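Local coordinates for spike protein P1 (Pseudoalteromonas phage pm2, PDB 2VVE) that forms the spikes at the fivefold vertices of the virion and binds the host receptor through its C-terminal part, at residues 18-21 with 22-26; 195-199 with 200-204; 122-126 with 127-131. One frame throughout, in Å; residues are numbered along the deposited sequence.

Interaction 1: residues 18-21 with 22-26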
loop_
_atom_site.group_PDB
_atom_site.type_symbol
_atom_site.label_atom_id
_atom_site.label_comp_id
_atom_site.label_asym_id
_atom_site.label_seq_id
_atom_site.Cartn_x
_atom_site.Cartn_y
_atom_site.Cartn_z
ATOM N N PRO A 18 -14.086 17.509 -15.627
ATOM C CA PRO A 18 -13.761 16.583 -16.704
ATOM C C PRO A 18 -12.355 16.861 -17.211
ATOM O O PRO A 18 -12.053 17.978 -17.637
ATOM C CB PRO A 18 -14.805 16.901 -17.779
ATOM C CG PRO A 18 -15.121 18.354 -17.562
ATOM C CD PRO A 18 -15.021 18.568 -16.069
ATOM N N LEU A 19 -11.490 15.856 -17.125
ATOM C CA LEU A 19 -10.113 16.008 -17.593
ATOM C C LEU A 19 -10.008 15.677 -19.087
ATOM O O LEU A 19 -10.289 14.554 -19.496
ATOM C CB LEU A 19 -9.181 15.108 -16.789
ATOM C CG LEU A 19 -9.077 15.370 -15.279
ATOM C CD1 LEU A 19 -8.349 14.216 -14.604
ATOM C CD2 LEU A 19 -8.353 16.694 -15.010
ATOM N N ARG A 20 -9.614 16.661 -19.895
ATOM C CA ARG A 20 -9.577 16.458 -21.337
ATOM C C ARG A 20 -8.133 16.591 -21.839
ATOM O O ARG A 20 -7.209 16.562 -21.036
ATOM C CB ARG A 20 -10.585 17.382 -22.030
ATOM C CG ARG A 20 -12.005 17.180 -21.487
ATOM C CD ARG A 20 -13.073 17.815 -22.366
ATOM N NE ARG A 20 -14.413 17.540 -21.841
ATOM C CZ ARG A 20 -15.099 16.413 -22.046
ATOM N NH1 ARG A 20 -14.590 15.424 -22.779
ATOM N NH2 ARG A 20 -16.307 16.268 -21.509
ATOM N N ASP A 21 -7.941 16.702 -23.149
ATOM C CA ASP A 21 -6.612 16.574 -23.742
ATOM C C ASP A 21 -5.847 17.883 -23.892
ATOM O O ASP A 21 -6.435 18.962 -24.032
ATOM C CB ASP A 21 -6.712 15.906 -25.122
ATOM C CG ASP A 21 -7.601 16.693 -26.083
ATOM O OD1 ASP A 21 -8.761 17.002 -25.721
ATOM O OD2 ASP A 21 -7.142 17.014 -27.187
ATOM N N GLY A 22 -4.528 17.766 -23.930
ATOM C CA GLY A 22 -3.658 18.941 -24.029
ATOM C C GLY A 22 -3.607 19.719 -22.724
ATOM O O GLY A 22 -4.208 19.318 -21.728
ATOM N N VAL A 23 -2.894 20.838 -22.731
ATOM C CA VAL A 23 -2.798 21.664 -21.514
ATOM C C VAL A 23 -4.053 22.514 -21.426
ATOM O O VAL A 23 -4.382 23.263 -22.360
ATOM C CB VAL A 23 -1.515 22.525 -21.483
ATOM C CG1 VAL A 23 -1.523 23.433 -20.245
ATOM C CG2 VAL A 23 -0.280 21.641 -21.477
ATOM N N ARG A 24 -4.777 22.339 -20.326
ATOM C CA ARG A 24 -6.037 23.027 -20.070
ATOM C C ARG A 24 -6.014 23.587 -18.666
ATOM O O ARG A 24 -5.239 23.161 -17.819
ATOM C CB ARG A 24 -7.223 22.061 -20.215
ATOM C CG ARG A 24 -7.430 21.565 -21.642
ATOM C CD ARG A 24 -8.655 20.710 -21.771
ATOM N NE ARG A 24 -8.750 20.110 -23.111
ATOM C CZ ARG A 24 -9.793 20.241 -23.923
ATOM N NH1 ARG A 24 -10.851 20.940 -23.540
ATOM N NH2 ARG A 24 -9.784 19.652 -25.117
ATOM N N GLU A 25 -6.880 24.553 -18.416
ATOM C CA GLU A 25 -6.973 25.131 -17.092
ATOM C C GLU A 25 -7.703 24.179 -16.137
ATOM O O GLU A 25 -8.764 23.648 -16.475
ATOM C CB GLU A 25 -7.711 26.459 -17.184
ATOM C CG GLU A 25 -7.586 27.292 -15.951
ATOM C CD GLU A 25 -8.190 28.654 -16.136
ATOM O OE1 GLU A 25 -9.427 28.729 -16.259
ATOM O OE2 GLU A 25 -7.425 29.642 -16.134
ATOM N N LEU A 26 -7.119 23.948 -14.962
ATOM C CA LEU A 26 -7.759 23.147 -13.926
ATOM C C LEU A 26 -8.619 24.052 -13.047
ATOM O O LEU A 26 -9.764 23.724 -12.736
ATOM C CB LEU A 26 -6.714 22.428 -13.069
ATOM C CG LEU A 26 -7.281 21.509 -11.991
ATOM C CD1 LEU A 26 -7.824 20.234 -12.624
ATOM C CD2 LEU A 26 -6.217 21.221 -10.953
HETATM O O HOH W 1 -4.635 16.751 -20.883
#
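Arg24 reaches back across the turn to Asp21 and holds it with two nitrogens presented side-on. The first is NE, whose hydrogen bond to the backbone O of Asp21 is short (2.7 Å) and nearly straight, 167° at the hydrogen; the oxygen lies close to the guanidinium plane. The second is NH2, which makes a salt bridge of 2.9 Å with Asp21 OD1. This bond is more bent (131°), and NH2 meets the oxygen from above the carboxylate plane. The Arg24 chain runs extended from CG to NE, long enough to span the mouth of the turn.

A methylene packs against the same group: Arg20 CB sits over the centre of one guanidinium face, 3.4 Å above its plane. The rest of the Arg20 chain leads away, and its NH1 bonds to the carbonyl of Pro239.

The turn joins strand 11-19 to strand 24-27, which belong to the two facing sheets of the second jelly-roll domain. Gly22, with its positive phi of 73°, takes the corner. Water 1 lies within hydrogen-bonding distance of both Arg20 O (2.6 Å) and Gly22 O (2.7 Å), though it may not donate to both at once.

Apolar contact lies on the buried side, where Leu19 CD2 approaches Leu26 CD1 at 4.3 Å. Tyr80 touches both leucines, and Ile44 and Ile46 of strand 44-47 pack on Leu19 and Leu26 respectively.

Interaction 2: residues 195-199 with 200-204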
loop_
_atom_site.group_PDB
_atom_site.type_symbol
_atom_site.label_atom_id
_atom_site.label_comp_id
_atom_site.label_asym_id
_atom_site.label_seq_id
_atom_site.Cartn_x
_atom_site.Cartn_y
_atom_site.Cartn_z
ATOM N N VAL A 195 -24.825 2.525 -25.708
ATOM C CA VAL A 195 -24.754 1.533 -24.652
ATOM C C VAL A 195 -24.961 2.224 -23.314
ATOM O O VAL A 195 -24.480 3.343 -23.103
ATOM C CB VAL A 195 -23.388 0.790 -24.683
ATOM C CG1 VAL A 195 -23.322 -0.259 -23.611
ATOM C CG2 VAL A 195 -23.176 0.138 -26.030
ATOM N N THR A 196 -25.693 1.562 -22.421
ATOM C CA THR A 196 -25.948 2.101 -21.097
ATOM C C THR A 196 -25.466 1.105 -20.056
ATOM O O THR A 196 -25.985 -0.008 -19.973
ATOM C CB THR A 196 -27.455 2.418 -20.885
ATOM O OG1 THR A 196 -27.886 3.373 -21.860
ATOM C CG2 THR A 196 -27.696 2.977 -19.504
ATOM N N LEU A 197 -24.483 1.517 -19.260
ATOM C CA LEU A 197 -23.818 0.604 -18.325
ATOM C C LEU A 197 -23.761 1.112 -16.891
ATOM O O LEU A 197 -23.604 2.300 -16.647
ATOM C CB LEU A 197 -22.393 0.308 -18.798
ATOM C CG LEU A 197 -22.195 -0.294 -20.197
ATOM C CD1 LEU A 197 -20.714 -0.361 -20.551
ATOM C CD2 LEU A 197 -22.864 -1.666 -20.355
ATOM N N SER A 198 -23.868 0.176 -15.949
ATOM C CA SER A 198 -23.637 0.459 -14.538
ATOM C C SER A 198 -22.169 0.781 -14.297
ATOM O O SER A 198 -21.295 0.348 -15.061
ATOM C CB SER A 198 -24.043 -0.753 -13.699
ATOM O OG SER A 198 -23.415 -1.917 -14.190
ATOM N N ALA A 199 -21.903 1.541 -13.237
ATOM C CA ALA A 199 -20.539 1.881 -12.850
ATOM C C ALA A 199 -19.734 0.608 -12.648
ATOM O O ALA A 199 -20.266 -0.417 -12.201
ATOM C CB ALA A 199 -20.527 2.725 -11.582
ATOM N N GLY A 200 -18.456 0.673 -12.997
ATOM C CA GLY A 200 -17.583 -0.485 -12.888
ATOM C C GLY A 200 -17.055 -0.955 -14.225
ATOM O O GLY A 200 -17.311 -0.342 -15.267
ATOM N N VAL A 201 -16.326 -2.061 -14.187
ATOM C CA VAL A 201 -15.668 -2.586 -15.365
ATOM C C VAL A 201 -16.638 -3.481 -16.130
ATOM O O VAL A 201 -17.324 -4.316 -15.538
ATOM C CB VAL A 201 -14.375 -3.349 -14.978
ATOM C CG1 VAL A 201 -13.737 -4.009 -16.180
ATOM C CG2 VAL A 201 -13.388 -2.408 -14.290
ATOM N N HIS A 202 -16.705 -3.278 -17.443
ATOM C CA HIS A 202 -17.470 -4.137 -18.330
ATOM C C HIS A 202 -16.528 -4.618 -19.430
ATOM O O HIS A 202 -15.716 -3.852 -19.954
ATOM C CB HIS A 202 -18.662 -3.401 -18.956
ATOM C CG HIS A 202 -19.693 -2.972 -17.957
ATOM N ND1 HIS A 202 -20.826 -3.710 -17.698
ATOM C CD2 HIS A 202 -19.741 -1.903 -17.123
ATOM C CE1 HIS A 202 -21.541 -3.108 -16.766
ATOM N NE2 HIS A 202 -20.902 -2.011 -16.395
ATOM N N ARG A 203 -16.634 -5.895 -19.749
ATOM C CA ARG A 203 -15.778 -6.513 -20.768
ATOM C C ARG A 203 -16.528 -6.577 -22.095
ATOM O O ARG A 203 -17.716 -6.939 -22.134
ATOM C CB ARG A 203 -15.334 -7.907 -20.330
ATOM C CG ARG A 203 -14.340 -8.596 -21.261
ATOM C CD ARG A 203 -13.483 -9.582 -20.473
ATOM N NE ARG A 203 -12.566 -8.863 -19.571
ATOM C CZ ARG A 203 -11.757 -9.441 -18.688
ATOM N NH1 ARG A 203 -11.746 -10.758 -18.564
ATOM N NH2 ARG A 203 -10.955 -8.694 -17.926
ATOM N N VAL A 204 -15.817 -6.221 -23.167
ATOM C CA VAL A 204 -16.395 -6.100 -24.515
ATOM C C VAL A 204 -15.677 -7.006 -25.515
ATOM O O VAL A 204 -14.456 -6.918 -25.668
ATOM C CB VAL A 204 -16.325 -4.627 -25.036
ATOM C CG1 VAL A 204 -17.018 -4.504 -26.399
ATOM C CG2 VAL A 204 -16.917 -3.650 -24.020
HETATM O O HOH W 2 -19.638 -3.302 -13.182
#
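Gly200 follows directly on Ser198 and Ala199, its N 3.5 Å from Ser198 O, and opens strand 200-208 with a phi of 116°, one that glycine readily adopts. At Val201 the strand touches the preceding loop through solvent: water 2 donates to Ala199 O at 3.1 Å and, weakly, to Val201 O.

His202 carries most of the contact. Its CG stands anti to the carbonyl carbon (chi1 -65°), which turns the imidazole back toward the loop. NE2 donates to Ser198 O at 2.7 Å, with an angle of 149° at the hydrogen and the oxygen near the ring plane. The loop joins strand 189-195 of one antiparallel sheet to strand 200-208 of another, consistent with a crossover in a jelly-roll-like sandwich, and this bond ties its far end to the strand that follows. Leu197 lies over one face of the same ring. Its CB makes a CH-pi contact 3.9 Å from the centroid, displaced toward the rim, while CD1 comes within 3.8 Å of His202 CG, the two side chains sliding past each other in opposite directions. The other ring nitrogen, ND1, is hydrogen-bonded to the carbonyl of Thr160, so both ring nitrogens have backbone carbonyl partners and the buried ring is fixed in rotation. Ile159 of strand 151-160 also touches His202.

Interaction 3: residues 122-126 with 127-131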
loop_
_atom_site.group_PDB
_atom_site.type_symbol
_atom_site.label_atom_id
_atom_site.label_comp_id
_atom_site.label_asym_id
_atom_site.label_seq_id
_atom_site.Cartn_x
_atom_site.Cartn_y
_atom_site.Cartn_z
ATOM N N PRO A 122 -18.211 6.336 -11.770
ATOM C CA PRO A 122 -19.476 6.670 -11.123
ATOM C C PRO A 122 -20.194 7.784 -11.869
ATOM O O PRO A 122 -21.408 7.755 -12.003
ATOM C CB PRO A 122 -19.048 7.152 -9.735
ATOM C CG PRO A 122 -17.767 6.448 -9.476
ATOM C CD PRO A 122 -17.089 6.330 -10.810
ATOM N N GLU A 123 -19.423 8.741 -12.379
ATOM C CA GLU A 123 -19.958 9.878 -13.113
ATOM C C GLU A 123 -20.748 9.481 -14.389
ATOM O O GLU A 123 -21.526 10.280 -14.913
ATOM C CB GLU A 123 -18.822 10.874 -13.409
ATOM C CG GLU A 123 -18.237 11.611 -12.157
ATOM C CD GLU A 123 -17.249 10.781 -11.291
ATOM O OE1 GLU A 123 -16.521 9.904 -11.829
ATOM O OE2 GLU A 123 -17.180 11.035 -10.057
ATOM N N LEU A 124 -20.563 8.244 -14.865
ATOM C CA LEU A 124 -21.249 7.723 -16.073
ATOM C C LEU A 124 -22.204 6.552 -15.773
ATOM O O LEU A 124 -22.736 5.906 -16.691
ATOM C CB LEU A 124 -20.209 7.307 -17.125
ATOM C CG LEU A 124 -20.604 6.804 -18.528
ATOM C CD1 LEU A 124 -21.042 7.946 -19.441
ATOM C CD2 LEU A 124 -19.475 6.013 -19.181
ATOM N N ASP A 125 -22.404 6.276 -14.487
ATOM C CA ASP A 125 -23.286 5.196 -14.047
ATOM C C ASP A 125 -24.695 5.356 -14.618
ATOM O O ASP A 125 -25.412 6.302 -14.273
ATOM C CB ASP A 125 -23.327 5.140 -12.518
ATOM C CG ASP A 125 -24.184 4.003 -11.992
ATOM O OD1 ASP A 125 -24.629 3.153 -12.800
ATOM O OD2 ASP A 125 -24.411 3.969 -10.764
ATOM N N GLY A 126 -25.072 4.427 -15.493
ATOM C CA GLY A 126 -26.388 4.408 -16.138
ATOM C C GLY A 126 -26.631 5.543 -17.122
ATOM O O GLY A 126 -27.779 5.893 -17.400
ATOM N N VAL A 127 -25.552 6.127 -17.637
ATOM C CA VAL A 127 -25.642 7.207 -18.626
ATOM C C VAL A 127 -25.311 6.652 -20.019
ATOM O O VAL A 127 -24.222 6.112 -20.221
ATOM C CB VAL A 127 -24.689 8.387 -18.287
ATOM C CG1 VAL A 127 -24.726 9.445 -19.389
ATOM C CG2 VAL A 127 -25.034 9.017 -16.932
ATOM N N PRO A 128 -26.250 6.767 -20.982
ATOM C CA PRO A 128 -25.986 6.223 -22.322
ATOM C C PRO A 128 -24.832 6.934 -23.028
ATOM O O PRO A 128 -24.674 8.159 -22.902
ATOM C CB PRO A 128 -27.299 6.460 -23.079
ATOM C CG PRO A 128 -28.345 6.721 -21.997
ATOM C CD PRO A 128 -27.591 7.377 -20.882
ATOM N N PHE A 129 -24.041 6.166 -23.771
ATOM C CA PHE A 129 -22.906 6.715 -24.503
ATOM C C PHE A 129 -22.707 5.999 -25.831
ATOM O O PHE A 129 -23.125 4.851 -25.996
ATOM C CB PHE A 129 -21.629 6.649 -23.659
ATOM C CG PHE A 129 -21.159 5.249 -23.367
ATOM C CD1 PHE A 129 -20.270 4.608 -24.226
ATOM C CD2 PHE A 129 -21.601 4.574 -22.225
ATOM C CE1 PHE A 129 -19.826 3.308 -23.963
ATOM C CE2 PHE A 129 -21.170 3.275 -21.950
ATOM C CZ PHE A 129 -20.279 2.639 -22.820
ATOM N N SER A 130 -22.087 6.699 -26.774
ATOM C CA SER A 130 -21.805 6.145 -28.104
ATOM C C SER A 130 -20.544 5.288 -28.107
ATOM O O SER A 130 -19.474 5.746 -27.706
ATOM C CB SER A 130 -21.658 7.271 -29.132
ATOM O OG SER A 130 -21.255 6.759 -30.397
ATOM N N LEU A 131 -20.684 4.046 -28.571
ATOM C CA LEU A 131 -19.545 3.173 -28.823
ATOM C C LEU A 131 -19.521 2.815 -30.300
ATOM O O LEU A 131 -20.507 2.308 -30.848
ATOM C CB LEU A 131 -19.620 1.909 -27.958
ATOM C CG LEU A 131 -18.444 0.920 -27.953
ATOM C CD1 LEU A 131 -17.147 1.576 -27.494
ATOM C CD2 LEU A 131 -18.761 -0.273 -27.061
#
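Leu124 and Val127 cross at about a right angle, the leucine CD1 methyl lying 3.9 Å from Val127 CB. The same methyl also approaches Val127 O, at 3.8 Å. The other branch, CD2, extends toward Phe129 and stops 4.0 Å from its CD2; this pair too crosses at about a right angle, with the methyl meeting the ring obliquely. With Leu124 CG opposite the backbone N (chi1 -176°), the side chain is directed toward the later residues 127-129, and its two methyls divide between the two partners.

The backbone here makes a type II beta turn from Leu124 to Val127, closed by Val127 N donating to Leu124 O at 3.0 Å. Gly126, with a phi of 68°, occupies the third position of the turn, where positive phi is expected. A short 3-10 segment, 122-124, leads into it, and strand 129-137 follows, so the turn lies on the connection from strand 116-120 into another sheet. Helix 239-242 covers the apolar cluster: Leu240 touches Leu124 and Val127, and Leu241 touches Leu124 and Phe129. The carboxylate of Glu123 instead bonds to Gln248.

Interactions 2 and 3 adjoin, their centres 8 Å apart. Backbone pairing joins them: Leu197 O is 2.8 Å from Gly126 N, and Val195 N is 2.9 Å from Phe129 O, both probable hydrogen bonds. Thus segments 122-131 and 195-204, each on a connection between sheets, run side by side, and Leu197 also touches Phe129. Interaction 1 belongs to the second jelly-roll domain, a different part of the chain, its centre about 20 Å from that of interaction 3 and about 25 Å from that of interaction 2. Helix 239-242 touches both regions: the carbonyl of Pro239 accepts from Arg20 NH1, while Leu240 and Leu241 pack on interaction 3. None of the three includes the calcium ligands Ser150, Asp212 and Asp214.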